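Local coordinates for D-alanyl transferase DltD (Enterococcus faecalis, PDB 6O93), which probably transfers D-alanine in the D-alanylation of lipoteichoic acid, a step in building the cell wall of this Gram-positive bacterium, at residues M85-M90 against E281-K286; A99-S104 against G274-A279; K318-L323 against T329-F334. One frame throughout, in Å; residues are numbered along the deposited sequence.

Contact 1: residues M85-M90 against E281-K286; sequences MVIHSM and EQLAEK
I87 and H88 of helix 80-90 meet Q282 and L283 of helix 272-285 where the two run side by side in nearly the same direction, the short axes 9.3 Å apart at their closest and inclined at 22°, with H88 and Q282 facing each other at the nearest backbone approach. The contact has a polar half and an apolar half, and Q282 serves both. Its side chain folds at the second torsion (chi2 -62°), which brings the amide oxygen to H88. There ND1 of H88 donates to OE1 of Q282 over 2.9 Å. Relative to the imidazole, the oxygen sits at the ring edge, practically in the ring plane; relative to the amide, the donor stands above the carbonyl plane and not on a lone pair. The two flat groups are strongly turned against each other. The bond is moderately bent, and as a donor ND1 carries a proton here. CB of H88 also lies against the same oxygen. On the apolar side, CG2 of I87 packs on CB of Q282 at 3.8 Å, the stem of a glutamine whose amide is engaged with the histidine. CD1 of I87 turns instead to CD2 of L283, also at 3.8 Å, these two side chains crossing at about a right angle. H88 has a second neighbour in W130 of helix 124-132, whose ring meets the imidazole edge-to-face. I87 also touches F44 of strand 40-44, so the two helices lie together against the central parallel sheet, with helices 124-132 and 29-36 packed on other sides of helix 80-90.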
ATOM      1  N   MET A  85       5.163   9.372   1.441  1.00 15.53           N
ATOM      2  CA  MET A  85       5.710   9.995   2.639  1.00 16.52           C
ATOM      3  C   MET A  85       6.106   8.954   3.679  1.00 14.84           C
ATOM      4  O   MET A  85       7.080   9.158   4.415  1.00 14.40           O
ATOM      5  CB  MET A  85       4.694  10.979   3.227  1.00 18.89           C
ATOM      6  CG  MET A  85       5.254  11.862   4.335  1.00 23.92           C
ATOM      7  SD  MET A  85       6.597  12.943   3.779  1.00 28.69           S
ATOM      8  CE  MET A  85       5.732  13.984   2.602  1.00 28.10           C
ATOM      9  N   VAL A  86       5.373   7.842   3.751  1.00 13.42           N
ATOM     10  CA  VAL A  86       5.775   6.731   4.610  1.00 13.36           C
ATOM     11  C   VAL A  86       7.150   6.225   4.198  1.00 14.50           C
ATOM     12  O   VAL A  86       8.029   5.996   5.037  1.00 14.63           O
ATOM     13  CB  VAL A  86       4.725   5.607   4.556  1.00 13.41           C
ATOM     14  CG1 VAL A  86       5.234   4.355   5.264  1.00 13.52           C
ATOM     15  CG2 VAL A  86       3.412   6.075   5.164  1.00 11.68           C
ATOM     16  N   ILE A  87       7.354   6.041   2.891  1.00 16.03           N
ATOM     17  CA  ILE A  87       8.636   5.553   2.389  1.00 16.92           C
ATOM     18  C   ILE A  87       9.739   6.558   2.687  1.00 17.52           C
ATOM     19  O   ILE A  87      10.809   6.204   3.197  1.00 18.48           O
ATOM     20  CB  ILE A  87       8.541   5.257   0.882  1.00 17.05           C
ATOM     21  CG1 ILE A  87       7.574   4.100   0.628  1.00 17.25           C
ATOM     22  CG2 ILE A  87       9.919   4.947   0.314  1.00 17.51           C
ATOM     23  CD1 ILE A  87       7.109   3.991  -0.810  1.00 17.15           C
ATOM     24  N   HIS A  88       9.497   7.832   2.367  1.00 16.98           N
ATOM     25  CA  HIS A  88      10.511   8.855   2.599  1.00 17.72           C
ATOM     26  C   HIS A  88      10.909   8.916   4.068  1.00 16.81           C
ATOM     27  O   HIS A  88      12.088   9.095   4.394  1.00 17.30           O
ATOM     28  CB  HIS A  88      10.002  10.218   2.129  1.00 18.87           C
ATOM     29  CG  HIS A  88      10.987  11.327   2.331  1.00 20.15           C
ATOM     30  ND1 HIS A  88      11.918  11.679   1.376  1.00 20.87           N
ATOM     31  CD2 HIS A  88      11.197  12.152   3.383  1.00 20.53           C
ATOM     32  CE1 HIS A  88      12.654  12.678   1.829  1.00 21.26           C
ATOM     33  NE2 HIS A  88      12.237  12.983   3.045  1.00 21.36           N
ATOM     34  N   SER A  89       9.939   8.765   4.973  1.00 17.10           N
ATOM     35  CA  SER A  89      10.222   8.881   6.398  1.00 17.60           C
ATOM     36  C   SER A  89      11.079   7.736   6.917  1.00 18.78           C
ATOM     37  O   SER A  89      11.660   7.858   7.999  1.00 17.84           O
ATOM     38  CB  SER A  89       8.915   8.944   7.193  1.00 16.05           C
ATOM     39  OG  SER A  89       8.227   7.709   7.141  1.00 15.18           O
ATOM     40  N   MET A  90      11.172   6.629   6.176  1.00 20.09           N
ATOM     41  CA  MET A  90      12.030   5.531   6.605  1.00 21.68           C
ATOM     42  C   MET A  90      13.504   5.873   6.433  1.00 25.16           C
ATOM     43  O   MET A  90      14.352   5.321   7.143  1.00 26.42           O
ATOM     44  CB  MET A  90      11.686   4.261   5.828  1.00 20.68           C
ATOM     45  CG  MET A  90      10.332   3.684   6.184  1.00 19.76           C
ATOM     46  SD  MET A  90       9.925   2.213   5.232  1.00 20.17           S
ATOM     47  CE  MET A  90       8.386   1.740   6.013  1.00 19.87           C
ATOM     48  N   GLU A 281       9.669   7.340  -7.150  1.00 21.74           N
ATOM     49  CA  GLU A 281      10.903   8.108  -7.017  1.00 23.48           C
ATOM     50  C   GLU A 281      11.534   7.902  -5.644  1.00 22.19           C
ATOM     51  O   GLU A 281      12.758   7.783  -5.530  1.00 23.17           O
ATOM     52  CB  GLU A 281      10.635   9.593  -7.271  1.00 26.45           C
ATOM     53  CG  GLU A 281      11.851  10.481  -7.008  1.00 31.38           C
ATOM     54  CD  GLU A 281      11.745  11.856  -7.649  1.00 34.81           C
ATOM     55  OE1 GLU A 281      10.830  12.072  -8.471  1.00 35.21           O
ATOM     56  OE2 GLU A 281      12.584  12.723  -7.328  1.00 37.53           O
ATOM     57  N   GLN A 282      10.715   7.850  -4.589  1.00 20.51           N
ATOM     58  CA  GLN A 282      11.254   7.617  -3.252  1.00 21.29           C
ATOM     59  C   GLN A 282      11.905   6.242  -3.154  1.00 19.68           C
ATOM     60  O   GLN A 282      12.960   6.089  -2.526  1.00 18.89           O
ATOM     61  CB  GLN A 282      10.150   7.758  -2.203  1.00 21.50           C
ATOM     62  CG  GLN A 282       9.555   9.152  -2.101  1.00 22.80           C
ATOM     63  CD  GLN A 282      10.574  10.197  -1.677  1.00 24.55           C
ATOM     64  OE1 GLN A 282      11.432   9.941  -0.833  1.00 25.68           O
ATOM     65  NE2 GLN A 282      10.483  11.381  -2.268  1.00 25.48           N
ATOM     66  N   LEU A 283      11.287   5.228  -3.763  1.00 19.10           N
ATOM     67  CA  LEU A 283      11.857   3.885  -3.729  1.00 19.61           C
ATOM     68  C   LEU A 283      13.161   3.821  -4.516  1.00 20.19           C
ATOM     69  O   LEU A 283      14.135   3.209  -4.066  1.00 21.29           O
ATOM     70  CB  LEU A 283      10.847   2.877  -4.275  1.00 19.46           C
ATOM     71  CG  LEU A 283       9.596   2.695  -3.412  1.00 19.77           C
ATOM     72  CD1 LEU A 283       8.446   2.115  -4.223  1.00 18.94           C
ATOM     73  CD2 LEU A 283       9.908   1.808  -2.211  1.00 20.12           C
ATOM     74  N   ALA A 284      13.199   4.456  -5.689  1.00 20.86           N
ATOM     75  CA  ALA A 284      14.407   4.436  -6.507  1.00 22.30           C
ATOM     76  C   ALA A 284      15.541   5.223  -5.864  1.00 24.31           C
ATOM     77  O   ALA A 284      16.709   4.839  -5.995  1.00 24.80           O
ATOM     78  CB  ALA A 284      14.106   4.989  -7.901  1.00 22.59           C
ATOM     79  N   GLU A 285      15.225   6.322  -5.172  1.00 26.00           N
ATOM     80  CA  GLU A 285      16.273   7.136  -4.563  1.00 30.23           C
ATOM     81  C   GLU A 285      17.011   6.382  -3.463  1.00 29.67           C
ATOM     82  O   GLU A 285      18.186   6.662  -3.206  1.00 29.99           O
ATOM     83  CB  GLU A 285      15.682   8.432  -4.007  1.00 33.58           C
ATOM     84  CG  GLU A 285      15.347   9.455  -5.076  1.00 37.00           C
ATOM     85  CD  GLU A 285      14.591  10.649  -4.530  1.00 40.59           C
ATOM     86  OE1 GLU A 285      14.517  10.797  -3.291  1.00 42.03           O
ATOM     87  OE2 GLU A 285      14.070  11.441  -5.343  1.00 41.91           O
ATOM     88  N   LYS A 286      16.348   5.429  -2.809  1.00 28.78           N
ATOM     89  CA  LYS A 286      16.968   4.626  -1.764  1.00 29.16           C
ATOM     90  C   LYS A 286      17.342   3.230  -2.254  1.00 27.70           C
ATOM     91  O   LYS A 286      17.615   2.344  -1.437  1.00 27.74           O
ATOM     92  CB  LYS A 286      16.040   4.539  -0.550  1.00 30.12           C
ATOM     93  CG  LYS A 286      15.756   5.885   0.113  1.00 32.25           C
ATOM     94  CD  LYS A 286      17.018   6.506   0.697  1.00 36.46           C
ATOM     95  CE  LYS A 286      16.750   7.888   1.265  1.00 38.61           C
ATOM     96  NZ  LYS A 286      18.016   8.579   1.639  1.00 41.58           N
TER

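Contact 2: residues A99-S104 against G274-A279; sequences AVFILS and GDFQAA. With NA (sodium ion), chain K.
F101 in strand 98-102 and L103 just beyond its end pack onto F276 and A279 of helix 272-285 through apolar contacts alone. Between the aromatic rings the meeting is oblique: CE1 of F101 comes within 3.8 Å of CE1 of F276. The ring planes make an angle of 54°, neither a parallel stack nor a T-shape, and the two side chains run alongside one another in opposite senses. L103 supplies a CH-pi contact, its CD2 standing over one face of the F276 ring, 4.0 Å from the centroid and displaced toward the rim. F276 can receive both neighbours because its CG lies anti to the backbone N (chi1 -179°), carrying the ring out toward the sheet. Farther along the helix, CE2 of F101 touches CB of A279 at 4.2 Å. This is the helix-on-sheet layering of an alpha/beta fold, consistent with the SGNH hydrolase clan: strand 98-102 is the middle of five parallel strands and pairs with 40-44 and 289-294. The metal contact lies just beyond the strand, where OG of S104 binds the sodium ion at 2.9 Å, with S46 and E48 also among its ligands.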
ATOM      1  N   ALA A  99      11.050  -4.505  -0.725  1.00 20.04           N
ATOM      2  CA  ALA A  99       9.712  -4.098  -0.331  1.00 17.36           C
ATOM      3  C   ALA A  99       8.698  -4.717  -1.281  1.00 16.89           C
ATOM      4  O   ALA A  99       9.034  -5.176  -2.376  1.00 17.14           O
ATOM      5  CB  ALA A  99       9.565  -2.572  -0.324  1.00 17.32           C
ATOM      6  N   VAL A 100       7.446  -4.734  -0.837  1.00 16.57           N
ATOM      7  CA  VAL A 100       6.321  -5.203  -1.636  1.00 16.59           C
ATOM      8  C   VAL A 100       5.300  -4.078  -1.699  1.00 16.25           C
ATOM      9  O   VAL A 100       4.997  -3.452  -0.676  1.00 16.78           O
ATOM     10  CB  VAL A 100       5.702  -6.486  -1.049  1.00 16.31           C
ATOM     11  CG1 VAL A 100       4.503  -6.931  -1.873  1.00 16.97           C
ATOM     12  CG2 VAL A 100       6.742  -7.593  -0.984  1.00 15.56           C
ATOM     13  N   PHE A 101       4.783  -3.816  -2.897  1.00 16.77           N
ATOM     14  CA  PHE A 101       3.846  -2.719  -3.128  1.00 18.03           C
ATOM     15  C   PHE A 101       2.613  -3.287  -3.815  1.00 19.10           C
ATOM     16  O   PHE A 101       2.691  -3.745  -4.959  1.00 20.18           O
ATOM     17  CB  PHE A 101       4.487  -1.617  -3.974  1.00 17.97           C
ATOM     18  CG  PHE A 101       3.758  -0.303  -3.916  1.00 17.22           C
ATOM     19  CD1 PHE A 101       2.584  -0.113  -4.627  1.00 17.47           C
ATOM     20  CD2 PHE A 101       4.254   0.744  -3.160  1.00 17.75           C
ATOM     21  CE1 PHE A 101       1.914   1.095  -4.577  1.00 18.46           C
ATOM     22  CE2 PHE A 101       3.587   1.957  -3.105  1.00 18.03           C
ATOM     23  CZ  PHE A 101       2.416   2.131  -3.816  1.00 18.48           C
ATOM     24  N   ILE A 102       1.478  -3.258  -3.127  1.00 19.99           N
ATOM     25  CA  ILE A 102       0.235  -3.815  -3.645  1.00 21.51           C
ATOM     26  C   ILE A 102      -0.597  -2.666  -4.199  1.00 21.76           C
ATOM     27  O   ILE A 102      -1.124  -1.839  -3.446  1.00 20.62           O
ATOM     28  CB  ILE A 102      -0.524  -4.598  -2.569  1.00 23.15           C
ATOM     29  CG1 ILE A 102       0.315  -5.801  -2.127  1.00 26.05           C
ATOM     30  CG2 ILE A 102      -1.878  -5.056  -3.103  1.00 23.58           C
ATOM     31  CD1 ILE A 102      -0.244  -6.539  -0.943  1.00 28.55           C
ATOM     32  N   LEU A 103      -0.708  -2.608  -5.521  1.00 22.11           N
ATOM     33  CA  LEU A 103      -1.535  -1.606  -6.168  1.00 22.68           C
ATOM     34  C   LEU A 103      -3.005  -1.996  -6.075  1.00 24.18           C
ATOM     35  O   LEU A 103      -3.357  -3.176  -6.015  1.00 26.37           O
ATOM     36  CB  LEU A 103      -1.132  -1.442  -7.632  1.00 22.84           C
ATOM     37  CG  LEU A 103       0.139  -0.627  -7.878  1.00 23.36           C
ATOM     38  CD1 LEU A 103       0.844  -1.079  -9.148  1.00 24.70           C
ATOM     39  CD2 LEU A 103      -0.190   0.861  -7.951  1.00 22.54           C
ATOM     40  N   SER A 104      -3.863  -0.984  -6.041  1.00 23.71           N
ATOM     41  CA  SER A 104      -5.301  -1.183  -6.130  1.00 23.62           C
ATOM     42  C   SER A 104      -5.810  -0.385  -7.321  1.00 21.99           C
ATOM     43  O   SER A 104      -5.651   0.847  -7.341  1.00 22.14           O
ATOM     44  CB  SER A 104      -6.008  -0.741  -4.846  1.00 24.92           C
ATOM     45  OG  SER A 104      -5.709  -1.609  -3.766  1.00 26.37           O
ATOM     46  N   GLY A 274       0.261  10.267 -10.926  1.00 18.24           N
ATOM     47  CA  GLY A 274       1.313  11.149 -10.449  1.00 18.74           C
ATOM     48  C   GLY A 274       1.725  10.846  -9.020  1.00 18.65           C
ATOM     49  O   GLY A 274       2.916  10.838  -8.697  1.00 19.82           O
ATOM     50  N   ASP A 275       0.749  10.597  -8.143  1.00 17.64           N
ATOM     51  CA  ASP A 275       1.071  10.248  -6.764  1.00 18.10           C
ATOM     52  C   ASP A 275       1.834   8.931  -6.705  1.00 17.79           C
ATOM     53  O   ASP A 275       2.737   8.759  -5.877  1.00 16.25           O
ATOM     54  CB  ASP A 275      -0.205  10.163  -5.928  1.00 17.21           C
ATOM     55  CG  ASP A 275      -0.929  11.487  -5.835  1.00 18.12           C
ATOM     56  OD1 ASP A 275      -0.377  12.507  -6.300  1.00 18.60           O
ATOM     57  OD2 ASP A 275      -2.056  11.506  -5.298  1.00 19.01           O
ATOM     58  N   PHE A 276       1.477   7.988  -7.580  1.00 17.44           N
ATOM     59  CA  PHE A 276       2.220   6.738  -7.678  1.00 16.61           C
ATOM     60  C   PHE A 276       3.658   6.994  -8.101  1.00 17.02           C
ATOM     61  O   PHE A 276       4.588   6.357  -7.592  1.00 16.54           O
ATOM     62  CB  PHE A 276       1.516   5.806  -8.662  1.00 16.83           C
ATOM     63  CG  PHE A 276       2.189   4.478  -8.834  1.00 17.88           C
ATOM     64  CD1 PHE A 276       2.510   3.699  -7.734  1.00 18.14           C
ATOM     65  CD2 PHE A 276       2.477   3.996 -10.097  1.00 18.53           C
ATOM     66  CE1 PHE A 276       3.121   2.473  -7.894  1.00 17.80           C
ATOM     67  CE2 PHE A 276       3.084   2.765 -10.261  1.00 19.11           C
ATOM     68  CZ  PHE A 276       3.406   2.005  -9.158  1.00 18.45           C
ATOM     69  N   GLN A 277       3.861   7.930  -9.031  1.00 17.63           N
ATOM     70  CA  GLN A 277       5.215   8.303  -9.425  1.00 17.28           C
ATOM     71  C   GLN A 277       6.009   8.815  -8.231  1.00 17.02           C
ATOM     72  O   GLN A 277       7.214   8.556  -8.119  1.00 17.95           O
ATOM     73  CB  GLN A 277       5.162   9.359 -10.529  1.00 17.84           C
ATOM     74  CG  GLN A 277       6.527   9.812 -11.031  1.00 19.00           C
ATOM     75  CD  GLN A 277       7.310   8.685 -11.678  1.00 18.74           C
ATOM     76  OE1 GLN A 277       6.804   7.575 -11.838  1.00 17.60           O
ATOM     77  NE2 GLN A 277       8.550   8.968 -12.057  1.00 20.11           N
ATOM     78  N   ALA A 278       5.354   9.549  -7.328  1.00 16.23           N
ATOM     79  CA  ALA A 278       6.049  10.046  -6.146  1.00 16.40           C
ATOM     80  C   ALA A 278       6.593   8.896  -5.310  1.00 16.94           C
ATOM     81  O   ALA A 278       7.726   8.957  -4.819  1.00 16.27           O
ATOM     82  CB  ALA A 278       5.112  10.922  -5.315  1.00 16.03           C
ATOM     83  N   ALA A 279       5.801   7.835  -5.139  1.00 17.22           N
ATOM     84  CA  ALA A 279       6.272   6.677  -4.388  1.00 18.36           C
ATOM     85  C   ALA A 279       7.405   5.971  -5.121  1.00 18.11           C
ATOM     86  O   ALA A 279       8.352   5.487  -4.491  1.00 19.26           O
ATOM     87  CB  ALA A 279       5.113   5.714  -4.134  1.00 18.19           C
TER
HETATM   88 NA    NA K 510      -7.607  -2.098  -1.594  1.00 45.55          NA

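Contact 3: residues K318-L323 against T329-F334; sequences KLKYQL and TNIADF
K320 reaches D333 through a kinked chain: its CG starts anti to the carbonyl carbon, and a bend at the third torsion (chi3 -66°) turns the ammonium group toward the strand. D333 answers with CG anti to its own backbone N (chi1 -179°), presenting the carboxylate to the helix. The result is a salt bridge in which NZ of K320 donates to OD2 of D333 across 2.9 Å, using the anti lone pair of that oxygen, the one directed away from OD1. The two side chains cross at about a right angle. The other oxygen is occupied elsewhere, OD1 being hydrogen-bonded to the hydroxyl of S335, and these two partners together should limit rotation of the carboxylate. The methylene part of K320 is also in use: CD of K320 lies 4.1 Å from CG2 of I331, the branch of that isoleucine that faces the lysine. I331 divides its contacts between two helix residues, because its other arm points toward L323. CD1 of I331 approaches CD1 of L323 at 3.7 Å, the side chains crossing at a slant. Polar and apolar contacts thus follow one another along the strand, with I331 and D333 on the same side of it, facing the helix, and A332 between them turned away. L323 continues inward to F276 and L280 of helix 272-285 and to F292 of strand 289-294. The 318-323 segment of helix 309-324 runs antiparallel to strand 331-333, at 172°, and a short connection joins them. The strand then pairs in parallel with 289-294 at the outer edge of the sheet, completing a beta-alpha-beta crossover of the kind that builds alpha/beta folds; its connection also contains helix 299-305, and helix 309-324 leads into the edge strand.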
ATOM      1  N   LYS A 318      -1.187   0.526 -18.377  1.00 19.32           N
ATOM      2  CA  LYS A 318      -0.630   1.841 -18.079  1.00 18.86           C
ATOM      3  C   LYS A 318       0.331   1.769 -16.902  1.00 18.04           C
ATOM      4  O   LYS A 318       1.417   2.358 -16.942  1.00 18.07           O
ATOM      5  CB  LYS A 318      -1.756   2.831 -17.786  1.00 18.66           C
ATOM      6  CG  LYS A 318      -1.294   4.268 -17.637  1.00 17.90           C
ATOM      7  CD  LYS A 318      -2.471   5.229 -17.659  1.00 17.23           C
ATOM      8  CE  LYS A 318      -2.024   6.667 -17.473  1.00 16.81           C
ATOM      9  NZ  LYS A 318      -3.170   7.612 -17.553  1.00 18.17           N
ATOM     10  N   LEU A 319      -0.057   1.054 -15.847  1.00 17.32           N
ATOM     11  CA  LEU A 319       0.805   0.920 -14.679  1.00 17.70           C
ATOM     12  C   LEU A 319       2.086   0.178 -15.026  1.00 19.24           C
ATOM     13  O   LEU A 319       3.185   0.599 -14.642  1.00 20.23           O
ATOM     14  CB  LEU A 319       0.053   0.202 -13.561  1.00 17.92           C
ATOM     15  CG  LEU A 319      -1.159   0.952 -13.008  1.00 17.28           C
ATOM     16  CD1 LEU A 319      -1.965   0.050 -12.094  1.00 17.55           C
ATOM     17  CD2 LEU A 319      -0.722   2.207 -12.268  1.00 16.81           C
ATOM     18  N   LYS A 320       1.970  -0.935 -15.754  1.00 19.77           N
ATOM     19  CA  LYS A 320       3.159  -1.715 -16.076  1.00 21.02           C
ATOM     20  C   LYS A 320       4.089  -0.955 -17.012  1.00 20.59           C
ATOM     21  O   LYS A 320       5.304  -1.173 -16.981  1.00 21.43           O
ATOM     22  CB  LYS A 320       2.762  -3.063 -16.682  1.00 23.30           C
ATOM     23  CG  LYS A 320       2.102  -4.002 -15.680  1.00 25.09           C
ATOM     24  CD  LYS A 320       2.052  -5.440 -16.176  1.00 27.22           C
ATOM     25  CE  LYS A 320       1.158  -5.587 -17.388  1.00 30.00           C
ATOM     26  NZ  LYS A 320       1.027  -7.013 -17.797  1.00 31.62           N
ATOM     27  N   TYR A 321       3.550  -0.057 -17.838  1.00 18.89           N
ATOM     28  CA  TYR A 321       4.418   0.795 -18.644  1.00 19.03           C
ATOM     29  C   TYR A 321       5.197   1.758 -17.757  1.00 18.20           C
ATOM     30  O   TYR A 321       6.420   1.887 -17.886  1.00 18.27           O
ATOM     31  CB  TYR A 321       3.605   1.569 -19.681  1.00 18.91           C
ATOM     32  CG  TYR A 321       4.470   2.414 -20.590  1.00 18.33           C
ATOM     33  CD1 TYR A 321       5.082   1.861 -21.704  1.00 19.70           C
ATOM     34  CD2 TYR A 321       4.687   3.758 -20.325  1.00 18.30           C
ATOM     35  CE1 TYR A 321       5.882   2.621 -22.534  1.00 20.58           C
ATOM     36  CE2 TYR A 321       5.485   4.530 -21.151  1.00 19.22           C
ATOM     37  CZ  TYR A 321       6.080   3.956 -22.254  1.00 20.53           C
ATOM     38  OH  TYR A 321       6.875   4.714 -23.084  1.00 21.19           O
ATOM     39  N   GLN A 322       4.501   2.440 -16.848  1.00 18.32           N
ATOM     40  CA  GLN A 322       5.164   3.374 -15.945  1.00 19.30           C
ATOM     41  C   GLN A 322       6.237   2.671 -15.121  1.00 20.09           C
ATOM     42  O   GLN A 322       7.300   3.242 -14.851  1.00 20.52           O
ATOM     43  CB  GLN A 322       4.124   4.033 -15.038  1.00 17.99           C
ATOM     44  CG  GLN A 322       4.658   5.128 -14.132  1.00 17.34           C
ATOM     45  CD  GLN A 322       3.540   5.899 -13.445  1.00 16.39           C
ATOM     46  OE1 GLN A 322       2.362   5.719 -13.759  1.00 15.79           O
ATOM     47  NE2 GLN A 322       3.907   6.761 -12.503  1.00 15.36           N
ATOM     48  N   LEU A 323       5.978   1.426 -14.719  1.00 20.02           N
ATOM     49  CA  LEU A 323       6.968   0.661 -13.969  1.00 20.40           C
ATOM     50  C   LEU A 323       8.120   0.225 -14.868  1.00 21.38           C
ATOM     51  O   LEU A 323       9.271   0.627 -14.663  1.00 20.87           O
ATOM     52  CB  LEU A 323       6.303  -0.553 -13.320  1.00 19.70           C
ATOM     53  CG  LEU A 323       5.325  -0.242 -12.184  1.00 19.49           C
ATOM     54  CD1 LEU A 323       4.533  -1.483 -11.803  1.00 20.11           C
ATOM     55  CD2 LEU A 323       6.071   0.307 -10.977  1.00 18.78           C
ATOM     56  N   THR A 329      10.999  -3.962 -12.809  1.00 23.21           N
ATOM     57  CA  THR A 329      10.718  -5.145 -13.612  1.00 25.65           C
ATOM     58  C   THR A 329      10.148  -6.307 -12.807  1.00 25.15           C
ATOM     59  O   THR A 329       9.853  -7.355 -13.389  1.00 26.16           O
ATOM     60  CB  THR A 329      11.993  -5.607 -14.333  1.00 27.20           C
ATOM     61  OG1 THR A 329      12.978  -5.999 -13.370  1.00 27.08           O
ATOM     62  CG2 THR A 329      12.554  -4.488 -15.197  1.00 28.03           C
ATOM     63  N   ASN A 330       9.987  -6.159 -11.494  1.00 24.04           N
ATOM     64  CA  ASN A 330       9.388  -7.195 -10.654  1.00 24.10           C
ATOM     65  C   ASN A 330       7.908  -6.862 -10.497  1.00 23.26           C
ATOM     66  O   ASN A 330       7.533  -6.050  -9.649  1.00 22.28           O
ATOM     67  CB  ASN A 330      10.084  -7.274  -9.300  1.00 24.43           C
ATOM     68  CG  ASN A 330      11.579  -7.486  -9.421  1.00 24.87           C
ATOM     69  OD1 ASN A 330      12.041  -8.348 -10.167  1.00 24.70           O
ATOM     70  ND2 ASN A 330      12.345  -6.692  -8.686  1.00 25.67           N
ATOM     71  N   ILE A 331       7.066  -7.496 -11.311  1.00 23.86           N
ATOM     72  CA  ILE A 331       5.636  -7.207 -11.337  1.00 24.94           C
ATOM     73  C   ILE A 331       4.874  -8.525 -11.345  1.00 25.97           C
ATOM     74  O   ILE A 331       5.028  -9.330 -12.271  1.00 28.09           O
ATOM     75  CB  ILE A 331       5.241  -6.356 -12.556  1.00 25.08           C
ATOM     76  CG1 ILE A 331       6.084  -5.080 -12.615  1.00 25.24           C
ATOM     77  CG2 ILE A 331       3.756  -6.007 -12.500  1.00 24.52           C
ATOM     78  CD1 ILE A 331       5.824  -4.236 -13.846  1.00 25.93           C
ATOM     79  N   ALA A 332       4.046  -8.736 -10.325  1.00 24.42           N
ATOM     80  CA  ALA A 332       3.136  -9.880 -10.270  1.00 24.57           C
ATOM     81  C   ALA A 332       1.755  -9.372 -10.668  1.00 24.48           C
ATOM     82  O   ALA A 332       0.989  -8.881  -9.838  1.00 24.07           O
ATOM     83  CB  ALA A 332       3.135 -10.514  -8.883  1.00 24.48           C
ATOM     84  N   ASP A 333       1.438  -9.491 -11.955  1.00 24.95           N
ATOM     85  CA  ASP A 333       0.183  -8.977 -12.504  1.00 23.83           C
ATOM     86  C   ASP A 333      -0.848 -10.098 -12.491  1.00 22.28           C
ATOM     87  O   ASP A 333      -0.840 -10.976 -13.357  1.00 23.12           O
ATOM     88  CB  ASP A 333       0.396  -8.436 -13.914  1.00 24.94           C
ATOM     89  CG  ASP A 333      -0.871  -7.858 -14.515  1.00 26.12           C
ATOM     90  OD1 ASP A 333      -1.880  -7.741 -13.787  1.00 25.52           O
ATOM     91  OD2 ASP A 333      -0.859  -7.523 -15.720  1.00 27.14           O
ATOM     92  N   PHE A 334      -1.748 -10.065 -11.510  1.00 21.02           N
ATOM     93  CA  PHE A 334      -2.844 -11.019 -11.429  1.00 21.50           C
ATOM     94  C   PHE A 334      -4.171 -10.424 -11.900  1.00 21.19           C
ATOM     95  O   PHE A 334      -5.234 -10.973 -11.590  1.00 20.17           O
ATOM     96  CB  PHE A 334      -2.978 -11.546  -9.998  1.00 21.67           C
ATOM     97  CG  PHE A 334      -1.767 -12.292  -9.509  1.00 22.82           C
ATOM     98  CD1 PHE A 334      -1.424 -13.516 -10.055  1.00 24.25           C
ATOM     99  CD2 PHE A 334      -0.980 -11.774  -8.494  1.00 22.69           C
ATOM    100  CE1 PHE A 334      -0.313 -14.206  -9.604  1.00 25.25           C
ATOM    101  CE2 PHE A 334       0.131 -12.458  -8.039  1.00 22.89           C
ATOM    102  CZ  PHE A 334       0.465 -13.676  -8.595  1.00 24.60           C
TER

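From the N terminus, helix 80-90 comes first and strand 98-102 directly after it; both wait for helix 272-285, some 170 to 190 residues on. Contact 2 closes the shorter of the two long loops and lies wholly within that of contact 1, the intervening chain being a little over half helical. The two touch where CD1 of I87 meets O of A279 at 4.2 Å. Contact 3 follows in series, closing only a short loop of five residues, yet it meets contact 2: NE2 of Q322 lies 3.1 Å from OE1 of Q277, a probable hydrogen bond, and L323 packs on F276. Helix 272-285 thereby ties helix 80-90, the central strand and helix 309-324 together, while contact 3 secures the edge strand.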